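Putative c-1-tetrahydrofolate synthase, cytoplasmic (Leishmania major, PDB 4A26) probably catalyses both the NAD(P)-dependent oxidation of N5,N10-methylenetetrahydrofolate to the methenyl form and the hydrolysis of that product to N10-formyltetrahydrofolate in one-carbon metabolism. Local coordinates at residues G151-L156 with A182-K187. Numbering follows the deposited sequence.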
loop_
_atom_site.group_PDB
_atom_site.type_symbol
_atom_site.label_atom_id
_atom_site.label_comp_id
_atom_site.label_asym_id
_atom_site.label_seq_id
_atom_site.Cartn_x
_atom_site.Cartn_y
_atom_site.Cartn_z
ATOM N N GLY A 151 -13.919 -4.552 7.619
ATOM C CA GLY A 151 -15.292 -4.449 8.120
ATOM C C GLY A 151 -16.033 -3.206 7.662
ATOM O O GLY A 151 -17.262 -3.182 7.662
ATOM N N VAL A 152 -15.294 -2.167 7.289
ATOM C CA VAL A 152 -15.900 -0.986 6.677
ATOM C C VAL A 152 -16.397 -1.312 5.267
ATOM O O VAL A 152 -17.505 -0.936 4.895
ATOM C CB VAL A 152 -14.909 0.196 6.614
ATOM C CG1 VAL A 152 -15.457 1.310 5.728
ATOM C CG2 VAL A 152 -14.612 0.710 8.023
ATOM N N ILE A 153 -15.578 -2.013 4.487
ATOM C CA ILE A 153 -15.973 -2.420 3.135
ATOM C C ILE A 153 -17.158 -3.392 3.177
ATOM O O ILE A 153 -18.076 -3.282 2.361
ATOM C CB ILE A 153 -14.787 -3.031 2.340
ATOM C CG1 ILE A 153 -13.940 -1.929 1.707
ATOM C CG2 ILE A 153 -15.275 -3.911 1.219
ATOM C CD1 ILE A 153 -13.344 -0.964 2.675
ATOM N N VAL A 154 -17.144 -4.321 4.132
ATOM C CA VAL A 154 -18.230 -5.301 4.276
ATOM C C VAL A 154 -19.547 -4.632 4.690
ATOM O O VAL A 154 -20.616 -5.017 4.225
ATOM C CB VAL A 154 -17.859 -6.427 5.270
ATOM C CG1 VAL A 154 -19.069 -7.301 5.573
ATOM C CG2 VAL A 154 -16.717 -7.272 4.712
ATOM N N LEU A 155 -19.463 -3.629 5.556
ATOM C CA LEU A 155 -20.608 -2.762 5.853
ATOM C C LEU A 155 -21.283 -2.256 4.581
ATOM O O LEU A 155 -22.507 -2.275 4.479
ATOM C CB LEU A 155 -20.171 -1.566 6.711
ATOM C CG LEU A 155 -20.496 -1.592 8.208
ATOM C CD1 LEU A 155 -20.521 -3.005 8.771
ATOM C CD2 LEU A 155 -19.488 -0.728 8.961
ATOM N N LEU A 156 -20.480 -1.807 3.619
ATOM C CA LEU A 156 -20.998 -1.289 2.351
ATOM C C LEU A 156 -21.610 -2.398 1.501
ATOM O O LEU A 156 -22.779 -2.329 1.141
ATOM C CB LEU A 156 -19.888 -0.581 1.566
ATOM C CG LEU A 156 -19.274 0.662 2.220
ATOM C CD1 LEU A 156 -17.998 1.054 1.505
ATOM C CD2 LEU A 156 -20.259 1.818 2.225
ATOM N N ALA A 182 -8.529 2.961 2.246
ATOM C CA ALA A 182 -8.415 3.705 0.996
ATOM C C ALA A 182 -8.030 2.780 -0.156
ATOM O O ALA A 182 -8.531 2.936 -1.268
ATOM C CB ALA A 182 -7.409 4.830 1.129
ATOM N N ALA A 183 -7.157 1.813 0.115
ATOM C CA ALA A 183 -6.714 0.871 -0.913
ATOM C C ALA A 183 -7.764 -0.197 -1.192
ATOM O O ALA A 183 -7.868 -0.681 -2.313
ATOM C CB ALA A 183 -5.409 0.223 -0.511
ATOM N N LEU A 184 -8.532 -0.577 -0.171
ATOM C CA LEU A 184 -9.593 -1.566 -0.345
ATOM C C LEU A 184 -10.698 -1.004 -1.240
ATOM O O LEU A 184 -11.221 -1.712 -2.099
ATOM C CB LEU A 184 -10.160 -2.009 1.008
ATOM C CG LEU A 184 -9.208 -2.801 1.921
ATOM C CD1 LEU A 184 -9.773 -2.917 3.340
ATOM C CD2 LEU A 184 -8.911 -4.184 1.353
ATOM N N LEU A 185 -11.027 0.271 -1.053
ATOM C CA LEU A 185 -11.997 0.954 -1.907
ATOM C C LEU A 185 -11.519 1.105 -3.357
ATOM O O LEU A 185 -12.318 0.982 -4.285
ATOM C CB LEU A 185 -12.350 2.332 -1.331
ATOM C CG LEU A 185 -13.210 2.350 -0.064
ATOM C CD1 LEU A 185 -13.456 3.780 0.379
ATOM C CD2 LEU A 185 -14.535 1.624 -0.281
ATOM N N MET A 186 -10.229 1.381 -3.551
ATOM C CA MET A 186 -9.655 1.459 -4.901
ATOM C C MET A 186 -9.631 0.084 -5.542
ATOM O O MET A 186 -9.884 -0.057 -6.735
ATOM C CB MET A 186 -8.235 2.036 -4.885
ATOM C CG MET A 186 -7.544 2.003 -6.254
ATOM S SD MET A 186 -6.101 3.070 -6.380
ATOM C CE MET A 186 -5.038 2.357 -5.124
ATOM N N LYS A 187 -9.317 -0.925 -4.738
ATOM C CA LYS A 187 -9.358 -2.317 -5.170
ATOM C C LYS A 187 -10.782 -2.696 -5.599
ATOM O O LYS A 187 -10.972 -3.541 -6.481
ATOM C CB LYS A 187 -8.877 -3.209 -4.026
ATOM C CG LYS A 187 -8.828 -4.696 -4.312
ATOM C CD LYS A 187 -8.588 -5.469 -3.011
ATOM C CE LYS A 187 -8.158 -6.895 -3.283
ATOM N NZ LYS A 187 -9.072 -7.600 -4.239
#
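Two helices of the Rossmann-type NAD(P)-binding domain, 147-159 and 178-187, pack through Ile153 and Leu156 on one and Leu184 and Leu185 on the other. Strand 167-171 lies between them in sequence, and its parallel neighbour 191-195 follows the second helix, so 167-171, 178-187 and 191-195 form a beta-alpha-beta unit. The axes of the two short segments approach to 10.2 Å with their N-to-C directions 41° apart, a spacing at which side chains rather than backbones meet; the nearest CA atoms, of Ile153 and Leu185, are 7.3 Å apart.

Ile153 is the central residue. Its chi1 of -83° keeps the CG1 branch beside the backbone N and turned toward helix 178-187, where CG1 (3.8 Å) and CD1 (3.7 Å) both lie against Leu184 CB; CD1 is also 4.1 Å from Leu185 CD2. The branch thus meets the root of Leu184 and the end of Leu185. Leu185 reaches in with CD2, which also lies 3.9 Å from Leu156 CD1, the two side chains running nearly perpendicular. Met163, in a loop, touches both of these leucines, while Leu135 of helix 129-136 packs on Leu184.

Each of the four side chains that meet is buried, and the two segments together bury 162 Å². With only aliphatic carbons meeting, cohesion here comes from van der Waals contact and exclusion of water, without the directional constraint of polar bonds.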